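Local atomic coordinates of erythrocyte binding antigen 140 (Plasmodium falciparum, PDB entry 4GF2), a protein that probably binds a receptor on the erythrocyte surface, sialic acid-bearing glycophorin C, during invasion, through the tandem Duffy binding-like domains that make up this fragment. Residues I119-F123 with I138-W142; I180-N184 with F252-L256; E190-F195 with S221-M226; K289-N293 with K455-V460; I498-E502 with P588-E592. The protein carries 3 engineered substitutions. All coordinates share one frame; numbering follows the deposited sequence.

Contact 1: residues I119-F123 with I138-W142; sequences INKKF and IKKEW
Lys139 and Asn120 supply the polar half of this contact. The ammonium NZ of Lys139 donates to Asn120 OD1 at 2.8 Å, lying in the carbonyl plane on a lone pair with a C=O...N angle of 140°. The two side chains cross at about a right angle, and a bend at the third torsion (-69°) turns the lysine end toward OD1. The same NZ donates to a water 2.8 Å away, and that water also takes a weak bond from Asn120 ND2. Since Phe101 O accepts from Lys139 NZ as well, three acceptors satisfy a lysine that is otherwise buried. Its long aliphatic stem suits the place equally, because CG lies over one face of the Phe123 ring.

The aromatic half is a T-shaped pair. Phe123 turns its edge to the face of the Trp142 five-membered ring, with planes at 88° and centroids 5.6 Å apart; Phe123 CZ is the atom above the indole, displaced toward its rim. Ile138 CG2 closes in near the plane of the Phe123 ring, 4.2 Å from Phe123 CD2. Phe59, from helix 56-78, makes edge-to-face contacts with both rings and extends the cluster.

Large side chains suit this junction, since the axes of the short segments are 12.4 Å apart. The arrangement is that of two consecutive helices, 110-127 and 132-155, packed nearly at right angles within the helical fold of the first Duffy binding domain.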
# COMPACT_ATOMS: atom_id res chain seq x y z
N ILE A 119 -3.06 21.27 45.01
CA ILE A 119 -2.94 20.37 46.15
C ILE A 119 -1.62 20.61 46.88
O ILE A 119 -1.58 20.62 48.11
CB ILE A 119 -3.06 18.89 45.72
CG1 ILE A 119 -4.52 18.56 45.39
CG2 ILE A 119 -2.57 17.97 46.82
CD1 ILE A 119 -4.73 17.18 44.79
N ASN A 120 -0.55 20.83 46.13
CA ASN A 120 0.75 21.13 46.73
C ASN A 120 0.72 22.44 47.51
O ASN A 120 1.32 22.55 48.58
CB ASN A 120 1.84 21.19 45.66
CG ASN A 120 2.23 19.82 45.16
OD1 ASN A 120 1.98 18.81 45.82
ND2 ASN A 120 2.86 19.77 43.99
N LYS A 121 0.03 23.44 46.96
CA LYS A 121 -0.05 24.74 47.61
C LYS A 121 -0.81 24.62 48.92
O LYS A 121 -0.45 25.24 49.92
CB LYS A 121 -0.72 25.75 46.68
CG LYS A 121 -0.76 27.17 47.22
CD LYS A 121 -2.07 27.46 47.94
CE LYS A 121 -2.04 28.82 48.62
NZ LYS A 121 -3.35 29.15 49.24
N LYS A 122 -1.87 23.81 48.93
CA LYS A 122 -2.67 23.64 50.13
C LYS A 122 -1.88 22.89 51.20
O LYS A 122 -1.98 23.19 52.39
CB LYS A 122 -3.97 22.90 49.82
CG LYS A 122 -4.91 23.67 48.92
CD LYS A 122 -5.10 25.11 49.38
CE LYS A 122 -5.58 25.19 50.83
NZ LYS A 122 -5.80 26.59 51.27
N PHE A 123 -1.09 21.90 50.78
CA PHE A 123 -0.28 21.15 51.72
C PHE A 123 0.88 22.01 52.22
O PHE A 123 1.40 21.78 53.31
CB PHE A 123 0.21 19.84 51.10
CG PHE A 123 -0.67 18.67 51.42
CD1 PHE A 123 -1.83 18.44 50.70
CD2 PHE A 123 -0.33 17.79 52.44
CE1 PHE A 123 -2.65 17.36 51.00
CE2 PHE A 123 -1.14 16.71 52.74
CZ PHE A 123 -2.30 16.49 52.02
N ILE A 138 5.61 13.97 53.06
CA ILE A 138 4.41 14.21 53.86
C ILE A 138 3.18 13.61 53.18
O ILE A 138 2.34 12.98 53.83
CB ILE A 138 4.20 15.72 54.09
CG1 ILE A 138 5.22 16.24 55.11
CG2 ILE A 138 2.79 15.99 54.59
CD1 ILE A 138 5.20 17.75 55.32
N LYS A 139 3.09 13.78 51.86
CA LYS A 139 1.97 13.26 51.09
C LYS A 139 1.99 11.73 51.07
O LYS A 139 0.94 11.08 51.12
CB LYS A 139 2.00 13.81 49.66
CG LYS A 139 1.70 15.30 49.57
CD LYS A 139 1.52 15.76 48.12
CE LYS A 139 2.83 15.70 47.35
NZ LYS A 139 2.65 16.10 45.92
N LYS A 140 3.18 11.16 50.99
CA LYS A 140 3.32 9.72 50.98
C LYS A 140 2.81 9.15 52.30
O LYS A 140 2.06 8.18 52.31
CB LYS A 140 4.78 9.31 50.74
CG LYS A 140 5.25 9.62 49.33
CD LYS A 140 6.75 9.45 49.15
CE LYS A 140 7.12 8.00 48.91
NZ LYS A 140 8.38 7.89 48.12
N GLU A 141 3.20 9.78 53.41
CA GLU A 141 2.71 9.36 54.72
C GLU A 141 1.20 9.52 54.79
O GLU A 141 0.50 8.65 55.30
CB GLU A 141 3.40 10.17 55.82
CG GLU A 141 4.90 9.96 55.90
CD GLU A 141 5.55 10.77 57.01
OE1 GLU A 141 4.98 10.81 58.12
OE2 GLU A 141 6.62 11.36 56.77
N TRP A 142 0.69 10.64 54.29
CA TRP A 142 -0.74 10.90 54.33
C TRP A 142 -1.49 9.81 53.58
O TRP A 142 -2.49 9.28 54.06
CB TRP A 142 -1.05 12.27 53.72
CG TRP A 142 -2.50 12.63 53.81
CD1 TRP A 142 -3.10 13.38 54.77
CD2 TRP A 142 -3.53 12.26 52.89
NE1 TRP A 142 -4.44 13.50 54.51
CE2 TRP A 142 -4.74 12.82 53.36
CE3 TRP A 142 -3.56 11.50 51.71
CZ2 TRP A 142 -5.95 12.65 52.70
CZ3 TRP A 142 -4.77 11.33 51.06
CH2 TRP A 142 -5.95 11.90 51.56
O HOH W 1 4.63 16.85 44.16

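Contact 2: residues I180-N184 with F252-L256; sequences IKEWN and FLNDL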
# COMPACT_ATOMS: atom_id res chain seq x y z
N ILE A 180 2.19 -0.02 31.74
CA ILE A 180 2.60 -1.03 30.78
C ILE A 180 1.64 -2.23 30.83
O ILE A 180 1.18 -2.71 29.79
CB ILE A 180 4.05 -1.49 31.03
CG1 ILE A 180 5.03 -0.42 30.52
CG2 ILE A 180 4.33 -2.81 30.33
CD1 ILE A 180 6.49 -0.76 30.71
N LYS A 181 1.33 -2.68 32.03
CA LYS A 181 0.41 -3.80 32.22
C LYS A 181 -0.96 -3.50 31.62
O LYS A 181 -1.54 -4.33 30.92
CB LYS A 181 0.26 -4.13 33.70
CG LYS A 181 1.38 -4.97 34.30
CD LYS A 181 1.52 -4.70 35.78
CE LYS A 181 1.95 -5.92 36.56
NZ LYS A 181 2.01 -5.62 38.01
N GLU A 182 -1.48 -2.31 31.93
CA GLU A 182 -2.78 -1.90 31.44
C GLU A 182 -2.76 -1.84 29.92
O GLU A 182 -3.63 -2.38 29.25
CB GLU A 182 -3.19 -0.54 32.02
CG GLU A 182 -4.57 -0.05 31.55
CD GLU A 182 -4.92 1.33 32.06
OE1 GLU A 182 -4.06 2.00 32.67
OE2 GLU A 182 -6.08 1.76 31.84
N TRP A 183 -1.73 -1.19 29.38
CA TRP A 183 -1.59 -1.04 27.94
C TRP A 183 -1.53 -2.40 27.25
O TRP A 183 -2.17 -2.61 26.22
CB TRP A 183 -0.34 -0.23 27.60
CG TRP A 183 -0.17 -0.03 26.14
CD1 TRP A 183 -0.56 1.05 25.41
CD2 TRP A 183 0.41 -0.95 25.21
NE1 TRP A 183 -0.25 0.87 24.09
CE2 TRP A 183 0.35 -0.36 23.94
CE3 TRP A 183 0.99 -2.22 25.33
CZ2 TRP A 183 0.84 -0.98 22.79
CZ3 TRP A 183 1.47 -2.84 24.20
CH2 TRP A 183 1.39 -2.22 22.94
N ASN A 184 -0.76 -3.31 27.83
CA ASN A 184 -0.65 -4.66 27.30
C ASN A 184 -2.01 -5.33 27.19
O ASN A 184 -2.33 -5.96 26.17
CB ASN A 184 0.27 -5.51 28.17
CG ASN A 184 0.50 -6.90 27.60
OD1 ASN A 184 0.51 -7.09 26.38
ND2 ASN A 184 0.69 -7.87 28.48
N PHE A 252 11.06 -7.45 33.99
CA PHE A 252 9.68 -7.02 33.81
C PHE A 252 9.30 -7.05 32.34
O PHE A 252 8.35 -7.73 31.95
CB PHE A 252 9.47 -5.62 34.39
CG PHE A 252 8.06 -5.12 34.29
CD1 PHE A 252 7.05 -5.70 35.05
CD2 PHE A 252 7.73 -4.07 33.45
CE1 PHE A 252 5.75 -5.25 34.96
CE2 PHE A 252 6.44 -3.61 33.36
CZ PHE A 252 5.44 -4.20 34.11
N LEU A 253 10.04 -6.31 31.52
CA LEU A 253 9.74 -6.23 30.09
C LEU A 253 9.90 -7.60 29.44
O LEU A 253 9.05 -8.03 28.66
CB LEU A 253 10.63 -5.21 29.40
CG LEU A 253 10.50 -3.77 29.92
CD1 LEU A 253 11.53 -2.87 29.26
CD2 LEU A 253 9.09 -3.25 29.69
N ASN A 254 11.00 -8.28 29.76
CA ASN A 254 11.28 -9.60 29.22
C ASN A 254 10.16 -10.59 29.54
O ASN A 254 9.53 -11.14 28.63
CB ASN A 254 12.61 -10.12 29.76
CG ASN A 254 12.89 -11.54 29.31
OD1 ASN A 254 12.81 -12.48 30.11
ND2 ASN A 254 13.23 -11.71 28.04
N ASP A 255 9.92 -10.81 30.83
CA ASP A 255 8.83 -11.67 31.27
C ASP A 255 7.55 -11.36 30.50
O ASP A 255 6.89 -12.26 29.98
CB ASP A 255 8.58 -11.49 32.77
CG ASP A 255 9.74 -11.95 33.62
OD1 ASP A 255 10.43 -12.91 33.21
OD2 ASP A 255 9.97 -11.36 34.70
N LEU A 256 7.20 -10.08 30.43
CA LEU A 256 5.99 -9.65 29.74
C LEU A 256 5.96 -10.13 28.30
O LEU A 256 4.91 -10.52 27.79
CB LEU A 256 5.87 -8.12 29.79
CG LEU A 256 4.80 -7.51 28.87
CD1 LEU A 256 3.99 -6.47 29.61
CD2 LEU A 256 5.46 -6.91 27.65
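Ile180 lies among Phe252, Leu253 and Leu256, the centre of an apolar interface between two nearly parallel helices, 175-202 and 252-259, in the helical Duffy binding-like region of the N-terminal half of this chain. The short segments run at 19° to each other with axes 12.1 Å apart, a separation bridged by large side chains.

Beta-branched Ile180 reaches in two directions. CG2, which stands opposite the backbone N, touches Leu256 CD1 at 3.7 Å and Phe252 CE2 at 3.8 Å; the other branch ends in CD1, which lies 3.7 Å from Leu253 CD2 and meets the phenyl edge in its plane. Phe252 is swung out by a first torsion of -178°, with CG opposite its own N, and slides past Ile180 from the other helix. Further round the rim, Lys181 CG approaches Phe252 CZ near the ring plane. A lysine works at this margin because its stem is apolar while its NZ turns to a salt bridge with Glu173.

Further out, Tyr240 of helix 213-242 stacks on the Phe252 ring, and Leu253 rests against Thr237 and Tyr240. The start of helix 252-259 is fixed by Asp248, whose two carboxylate oxygens accept from Leu253 N and Asn254 N. At the other end of the contact the side chains of Asn184 and Leu256 come from opposite directions, and Asn184 ND2 sits 3.8 Å from Leu256 CD1.

Contact 3: residues E190-F195 with S221-M226; sequences EKKRLF and SYTSFM
Leu194 wedged between Tyr222 and Phe225 marks the centre of an antiparallel helix-helix interface, where helix 175-202 packs against helix 213-242. The short segments run at 161° with axes 9.9 Å apart, and the backbones come nearest at Leu194 and Tyr222.

Stem and methyl of Leu194 are used differently. Leu194 CB borders the Tyr222 ring near its plane, whereas CD1 pushes against the base of the Phe225 ring, 3.4 Å from its CG, which is tight packing. Leucine fits because its slim stem can stand close to the opposing helix while a methyl still reaches the ring. The next residue, Phe195, points its edge at the face of Tyr222: Phe195 CD1 stands 3.8 Å above the ring, toward its rim, with the planes 66° apart.

Tyrosine suits position 222 because its buried ring carries a hydroxyl that meets Lys191. Lys191 NZ donates to Tyr222 OH at 2.9 Å, the lysine being bent at its third and fourth torsions so that NZ returns to the phenol. On the way, Lys191 CD passes 4.1 Å from Met226 SD.

Glu190 lays its CG against Phe225 CE1 at 3.4 Å, while Arg193 grips its carboxylate side-on. Arg193 NE donates to Glu190 OE1 and NH2 to OE2, the latter at 2.8 Å, a salt bridge within helix 175-202 that pairs the carboxylate's charge.

The two helices follow each other in the chain as a hairpin, with the Cys202-Cys215 disulfide joining their near ends. Phe187 of helix 175-202 continues the seam beyond Phe225 and Met226.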
# COMPACT_ATOMS: atom_id res chain seq x y z
N GLU A 190 -7.94 -5.41 21.83
CA GLU A 190 -8.25 -4.77 20.57
C GLU A 190 -7.65 -5.58 19.42
O GLU A 190 -8.20 -5.61 18.32
CB GLU A 190 -7.74 -3.32 20.58
CG GLU A 190 -7.96 -2.55 19.29
CD GLU A 190 -9.42 -2.35 18.95
OE1 GLU A 190 -10.28 -2.77 19.75
OE2 GLU A 190 -9.71 -1.78 17.88
N LYS A 191 -6.54 -6.25 19.69
CA LYS A 191 -5.87 -7.07 18.70
C LYS A 191 -6.75 -8.25 18.29
O LYS A 191 -6.96 -8.50 17.11
CB LYS A 191 -4.53 -7.57 19.24
CG LYS A 191 -3.75 -8.47 18.30
CD LYS A 191 -2.26 -8.41 18.62
CE LYS A 191 -1.61 -9.79 18.56
NZ LYS A 191 -1.70 -10.39 17.21
N LYS A 192 -7.27 -8.97 19.29
CA LYS A 192 -8.20 -10.07 19.03
C LYS A 192 -9.38 -9.58 18.20
O LYS A 192 -9.69 -10.15 17.15
CB LYS A 192 -8.73 -10.65 20.34
CG LYS A 192 -7.75 -11.51 21.11
CD LYS A 192 -8.40 -12.09 22.36
CE LYS A 192 -7.39 -12.80 23.25
NZ LYS A 192 -8.03 -13.37 24.47
N ARG A 193 -10.04 -8.54 18.68
CA ARG A 193 -11.24 -8.03 18.03
C ARG A 193 -10.98 -7.69 16.56
O ARG A 193 -11.72 -8.12 15.68
CB ARG A 193 -11.77 -6.80 18.76
CG ARG A 193 -13.14 -6.35 18.30
CD ARG A 193 -13.52 -5.02 18.93
NE ARG A 193 -12.74 -3.91 18.39
CZ ARG A 193 -12.99 -3.31 17.23
NH1 ARG A 193 -14.00 -3.71 16.47
NH2 ARG A 193 -12.23 -2.31 16.82
N LEU A 194 -9.92 -6.94 16.31
CA LEU A 194 -9.61 -6.54 14.94
C LEU A 194 -9.30 -7.75 14.06
O LEU A 194 -9.60 -7.75 12.87
CB LEU A 194 -8.44 -5.55 14.92
CG LEU A 194 -8.75 -4.14 15.43
CD1 LEU A 194 -7.47 -3.32 15.51
CD2 LEU A 194 -9.77 -3.44 14.56
N PHE A 195 -8.71 -8.79 14.65
CA PHE A 195 -8.35 -9.96 13.87
C PHE A 195 -9.56 -10.85 13.60
O PHE A 195 -9.65 -11.49 12.55
CB PHE A 195 -7.25 -10.77 14.56
CG PHE A 195 -6.49 -11.66 13.62
CD1 PHE A 195 -5.48 -11.14 12.83
CD2 PHE A 195 -6.81 -13.00 13.50
CE1 PHE A 195 -4.78 -11.95 11.95
CE2 PHE A 195 -6.11 -13.82 12.63
CZ PHE A 195 -5.09 -13.29 11.85
N SER A 221 -7.23 -1.86 8.74
CA SER A 221 -7.44 -1.35 10.09
C SER A 221 -6.48 -2.04 11.05
O SER A 221 -5.88 -1.39 11.91
CB SER A 221 -8.89 -1.59 10.54
OG SER A 221 -9.79 -0.84 9.75
N TYR A 222 -6.34 -3.35 10.90
CA TYR A 222 -5.46 -4.13 11.76
C TYR A 222 -4.01 -3.68 11.62
O TYR A 222 -3.29 -3.55 12.62
CB TYR A 222 -5.59 -5.62 11.44
CG TYR A 222 -4.75 -6.51 12.32
CD1 TYR A 222 -5.24 -6.98 13.53
CD2 TYR A 222 -3.47 -6.89 11.94
CE1 TYR A 222 -4.47 -7.80 14.34
CE2 TYR A 222 -2.70 -7.71 12.74
CZ TYR A 222 -3.20 -8.16 13.94
OH TYR A 222 -2.44 -8.97 14.74
N THR A 223 -3.58 -3.44 10.39
CA THR A 223 -2.22 -2.99 10.14
C THR A 223 -1.92 -1.69 10.86
O THR A 223 -0.94 -1.59 11.59
CB THR A 223 -1.97 -2.81 8.64
OG1 THR A 223 -1.95 -4.09 8.00
CG2 THR A 223 -0.64 -2.11 8.39
N SER A 224 -2.75 -0.67 10.64
CA SER A 224 -2.49 0.64 11.22
C SER A 224 -2.48 0.56 12.74
O SER A 224 -1.69 1.23 13.40
CB SER A 224 -3.51 1.67 10.74
OG SER A 224 -4.83 1.29 11.08
N PHE A 225 -3.34 -0.29 13.30
CA PHE A 225 -3.42 -0.45 14.74
C PHE A 225 -2.13 -1.02 15.31
O PHE A 225 -1.72 -0.67 16.42
CB PHE A 225 -4.59 -1.36 15.11
CG PHE A 225 -4.48 -1.95 16.48
CD1 PHE A 225 -4.83 -1.21 17.59
CD2 PHE A 225 -4.03 -3.24 16.66
CE1 PHE A 225 -4.72 -1.75 18.86
CE2 PHE A 225 -3.92 -3.79 17.92
CZ PHE A 225 -4.27 -3.04 19.02
N MET A 226 -1.50 -1.92 14.56
CA MET A 226 -0.22 -2.49 14.97
C MET A 226 0.89 -1.44 14.87
O MET A 226 1.74 -1.34 15.75
CB MET A 226 0.12 -3.71 14.11
CG MET A 226 -0.86 -4.86 14.26
SD MET A 226 -0.85 -5.63 15.89
CE MET A 226 0.67 -6.58 15.83

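Contact 4: residues K289-N293 with K455-V460; sequences KSFLN and KVMSAV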
# COMPACT_ATOMS: atom_id res chain seq x y z
N LYS A 289 5.37 -10.28 -4.32
CA LYS A 289 6.36 -10.59 -3.30
C LYS A 289 7.34 -11.64 -3.80
O LYS A 289 8.53 -11.58 -3.49
CB LYS A 289 5.68 -11.07 -2.01
CG LYS A 289 5.01 -9.96 -1.22
CD LYS A 289 4.49 -10.48 0.11
CE LYS A 289 3.74 -9.41 0.89
NZ LYS A 289 3.28 -9.91 2.22
N SER A 290 6.84 -12.59 -4.58
CA SER A 290 7.68 -13.61 -5.18
C SER A 290 8.67 -12.98 -6.16
O SER A 290 9.86 -13.27 -6.12
CB SER A 290 6.83 -14.66 -5.89
OG SER A 290 7.65 -15.67 -6.46
N PHE A 291 8.15 -12.11 -7.03
CA PHE A 291 8.96 -11.46 -8.06
C PHE A 291 9.98 -10.48 -7.50
O PHE A 291 11.02 -10.25 -8.12
CB PHE A 291 8.05 -10.73 -9.05
CG PHE A 291 7.54 -11.59 -10.17
CD1 PHE A 291 6.68 -12.65 -9.92
CD2 PHE A 291 7.92 -11.34 -11.48
CE1 PHE A 291 6.22 -13.44 -10.95
CE2 PHE A 291 7.46 -12.13 -12.51
CZ PHE A 291 6.60 -13.17 -12.25
N LEU A 292 9.69 -9.89 -6.34
CA LEU A 292 10.57 -8.88 -5.76
C LEU A 292 11.44 -9.42 -4.63
O LEU A 292 12.54 -8.91 -4.40
CB LEU A 292 9.76 -7.70 -5.24
CG LEU A 292 9.16 -6.77 -6.30
CD1 LEU A 292 8.39 -5.66 -5.62
CD2 LEU A 292 10.23 -6.20 -7.22
N ASN A 293 10.95 -10.43 -3.92
CA ASN A 293 11.64 -10.94 -2.75
C ASN A 293 11.74 -12.46 -2.67
O ASN A 293 12.50 -12.99 -1.87
CB ASN A 293 10.95 -10.42 -1.48
CG ASN A 293 10.93 -8.90 -1.40
OD1 ASN A 293 11.90 -8.28 -0.97
ND2 ASN A 293 9.82 -8.30 -1.82
N LYS A 455 11.72 -4.23 -12.65
CA LYS A 455 12.24 -5.36 -11.90
C LYS A 455 11.34 -6.59 -12.06
O LYS A 455 11.83 -7.69 -12.33
CB LYS A 455 12.37 -5.02 -10.41
CG LYS A 455 13.68 -4.34 -10.04
CD LYS A 455 13.75 -4.03 -8.56
CE LYS A 455 15.10 -3.44 -8.18
NZ LYS A 455 15.19 -3.09 -6.74
N VAL A 456 10.03 -6.40 -11.91
CA VAL A 456 9.11 -7.53 -11.96
C VAL A 456 8.93 -8.04 -13.39
O VAL A 456 8.75 -9.23 -13.60
CB VAL A 456 7.73 -7.20 -11.33
CG1 VAL A 456 7.89 -6.79 -9.87
CG2 VAL A 456 7.01 -6.13 -12.11
N MET A 457 8.98 -7.14 -14.36
CA MET A 457 8.80 -7.53 -15.76
C MET A 457 10.04 -8.23 -16.29
O MET A 457 9.95 -9.12 -17.12
CB MET A 457 8.49 -6.31 -16.63
CG MET A 457 7.13 -5.68 -16.36
SD MET A 457 6.73 -4.41 -17.57
CE MET A 457 6.29 -5.40 -18.99
N SER A 458 11.21 -7.82 -15.79
CA SER A 458 12.47 -8.36 -16.26
C SER A 458 12.74 -9.75 -15.67
O SER A 458 13.69 -10.42 -16.07
CB SER A 458 13.62 -7.42 -15.90
OG SER A 458 13.74 -7.27 -14.49
N ALA A 459 11.89 -10.16 -14.74
CA ALA A 459 12.07 -11.43 -14.05
C ALA A 459 11.83 -12.63 -14.96
O ALA A 459 12.27 -13.74 -14.66
CB ALA A 459 11.15 -11.51 -12.85
N VAL A 460 11.14 -12.41 -16.08
CA VAL A 460 10.83 -13.50 -16.99
C VAL A 460 11.89 -13.70 -18.07
O VAL A 460 11.73 -14.55 -18.95
CB VAL A 460 9.47 -13.29 -17.68
CG1 VAL A 460 8.38 -13.08 -16.64
CG2 VAL A 460 9.53 -12.11 -18.64
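Phe291 presents an edge of its ring to the segment 455-460. Near the ring plane, Val456 O lies 3.1 Å from Phe291 CD2, so that a backbone carbonyl looks at the electropositive rim of C-H groups rather than at the pi cloud. Val460 CG1 approaches the same rim near the plane, 4.3 Å from CE2. Ala459 comes in obliquely with its methyl, CB, 3.5 Å from Phe291 CD2. The small alanine allows the ring to come this close to the backbone, and the backbones themselves are nearest at Phe291 and Val456, with CA atoms 5.5 Å apart.

A second apolar patch lies beside the ring. Leu292 carries CG opposite its carbonyl carbon (first torsion -72°); together with an extended second torsion, this brings CD2 to 3.6 Å from Val456 CG1 and also to 4.0 Å from Lys455 CB. Val456 thus serves both neighbours: its CG1 faces Leu292 and lies 4.0 Å from Phe291 CB, while its carbonyl meets the phenyl. A short branched residue is apt where two side chains arrive from one helix. Lys455 contributes only the base of its chain here.

Around the contact, Ile373 of helix 361-382 touches both Phe291 and Val456, and Ala303 of helix 300-304 touches Phe291 and Ala459. Ile395 of helix 388-407 lies against Val460. Helix 285-293 is thereby seated against helices of the second Duffy binding domain.

Contact 5: residues I498-E502 with P588-E592; sequences IYSFE and PNEYE
Tyr591 and Phe501 each set CG opposite their own carbonyl carbon, and for Tyr591 this first torsion of -75° carries the ring out toward helix 478-508. The contact is a loop-on-helix packing: the loop 588-591, which turns into the short helix 592-595, lies against one side of that long helix in the second Duffy binding-like half of the chain.

Its main interaction is a CH-pi contact. Phe501 CB sits over the face of Tyr591, 3.7 Å from the ring centroid and only 15° off the ring normal, so the methylene rather than the phenyl covers the phenol ring. The Phe501 ring is slid aside: the two planes differ by 28° and the centroids are 5.2 Å apart, which gives hardly any overlap. A wide flat residue such as tyrosine suits this place, since it can lie against the helix surface and span from Phe501 to Ile498, whose CG2 is 4.4 Å from Tyr591 CE2.

What positions Tyr591 is its own turn. Tyr591 N bonds to Pro588 O at 2.8 Å, and the residue occupies the N-cap position of helix 592-595, a helix that holds Cys595, which forms a disulfide with Cys522 in this protein.

At the edge of the contact Glu590, with a bent chain, brings its OE2 to 3.9 Å from Ile498 CD1. By contrast, the rigid ring of Pro588 offers an apolar flank: Pro588 CD rests 4.4 Å from Phe501 CE2.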
# COMPACT_ATOMS: atom_id res chain seq x y z
N ILE A 498 7.70 -15.13 -47.85
CA ILE A 498 8.63 -15.51 -48.90
C ILE A 498 8.99 -16.98 -48.76
O ILE A 498 8.94 -17.74 -49.73
CB ILE A 498 9.92 -14.67 -48.87
CG1 ILE A 498 9.64 -13.25 -49.39
CG2 ILE A 498 11.00 -15.32 -49.72
CD1 ILE A 498 10.87 -12.37 -49.44
N TYR A 499 9.36 -17.38 -47.55
CA TYR A 499 9.69 -18.78 -47.28
C TYR A 499 8.49 -19.67 -47.56
O TYR A 499 8.65 -20.81 -48.02
CB TYR A 499 10.15 -18.95 -45.83
CG TYR A 499 11.41 -18.19 -45.48
CD1 TYR A 499 12.18 -17.57 -46.46
CD2 TYR A 499 11.84 -18.09 -44.16
CE1 TYR A 499 13.33 -16.88 -46.14
CE2 TYR A 499 12.99 -17.39 -43.82
CZ TYR A 499 13.73 -16.79 -44.82
OH TYR A 499 14.87 -16.10 -44.50
N SER A 500 7.29 -19.17 -47.30
CA SER A 500 6.07 -19.92 -47.57
C SER A 500 5.97 -20.22 -49.06
O SER A 500 5.55 -21.31 -49.45
CB SER A 500 4.84 -19.15 -47.10
OG SER A 500 4.91 -18.86 -45.72
N PHE A 501 6.36 -19.25 -49.88
CA PHE A 501 6.33 -19.43 -51.33
C PHE A 501 7.33 -20.48 -51.77
O PHE A 501 7.03 -21.29 -52.65
CB PHE A 501 6.62 -18.10 -52.04
CG PHE A 501 5.42 -17.22 -52.20
CD1 PHE A 501 4.37 -17.60 -53.03
CD2 PHE A 501 5.34 -16.00 -51.54
CE1 PHE A 501 3.27 -16.79 -53.19
CE2 PHE A 501 4.24 -15.19 -51.70
CZ PHE A 501 3.20 -15.58 -52.52
N GLU A 502 8.52 -20.48 -51.17
CA GLU A 502 9.56 -21.43 -51.53
C GLU A 502 9.13 -22.86 -51.26
O GLU A 502 9.03 -23.67 -52.19
CB GLU A 502 10.86 -21.11 -50.78
CG GLU A 502 11.58 -19.88 -51.31
CD GLU A 502 12.81 -19.52 -50.49
OE1 GLU A 502 12.68 -19.31 -49.27
OE2 GLU A 502 13.91 -19.43 -51.08
N PRO A 588 6.32 -10.50 -54.58
CA PRO A 588 7.77 -10.31 -54.50
C PRO A 588 8.41 -10.37 -55.88
O PRO A 588 7.99 -11.17 -56.72
CB PRO A 588 8.23 -11.50 -53.65
CG PRO A 588 7.04 -11.89 -52.86
CD PRO A 588 5.86 -11.62 -53.74
N ASN A 589 9.43 -9.54 -56.12
CA ASN A 589 10.06 -9.46 -57.44
C ASN A 589 10.61 -10.81 -57.89
O ASN A 589 10.65 -11.10 -59.09
CB ASN A 589 11.18 -8.42 -57.43
CG ASN A 589 11.65 -8.07 -58.83
OD1 ASN A 589 10.88 -8.12 -59.79
ND2 ASN A 589 12.92 -7.71 -58.95
N GLU A 590 11.04 -11.64 -56.94
CA GLU A 590 11.56 -12.97 -57.25
C GLU A 590 10.43 -13.93 -57.60
O GLU A 590 10.64 -14.93 -58.29
CB GLU A 590 12.36 -13.52 -56.07
CG GLU A 590 11.59 -13.61 -54.76
CD GLU A 590 11.89 -12.47 -53.80
OE1 GLU A 590 11.32 -11.38 -53.97
OE2 GLU A 590 12.71 -12.68 -52.88
N TYR A 591 9.22 -13.62 -57.13
CA TYR A 591 8.05 -14.44 -57.42
C TYR A 591 7.03 -13.68 -58.26
O TYR A 591 5.86 -14.07 -58.33
CB TYR A 591 7.39 -14.90 -56.12
CG TYR A 591 8.15 -16.00 -55.42
CD1 TYR A 591 7.98 -17.33 -55.79
CD2 TYR A 591 9.03 -15.72 -54.38
CE1 TYR A 591 8.67 -18.34 -55.16
CE2 TYR A 591 9.72 -16.73 -53.74
CZ TYR A 591 9.53 -18.03 -54.14
OH TYR A 591 10.22 -19.04 -53.51
N GLU A 592 7.47 -12.61 -58.91
CA GLU A 592 6.60 -11.82 -59.76
C GLU A 592 6.12 -12.69 -60.92
O GLU A 592 4.92 -12.89 -61.11
CB GLU A 592 7.34 -10.59 -60.30
CG GLU A 592 6.43 -9.54 -60.92
CD GLU A 592 5.59 -8.80 -59.89
OE1 GLU A 592 5.72 -9.10 -58.69
OE2 GLU A 592 4.81 -7.91 -60.29

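How the contacts relate
Contacts 1 and 4 are the more buried, while contacts 2, 3 and 5 are partly exposed. Contacts 2 and 3 share helix 175-202, and contact 3 is nested within the chain loop that contact 2 closes; their centres lie 19 Å apart. Parallel and antiparallel partners of that helix are met with different chemistry, mainly apolar in the former, aromatic with a lysine-phenol bond in the latter. Contact 1 likewise pairs aromatic rings with a lysine bond. Contact 4 joins segments 162 residues apart at their closest ends and relies on apolar side chains and a backbone carbonyl. Contact 5, some 109 Å from contact 1 between centres, sets an irregular loop against a helix.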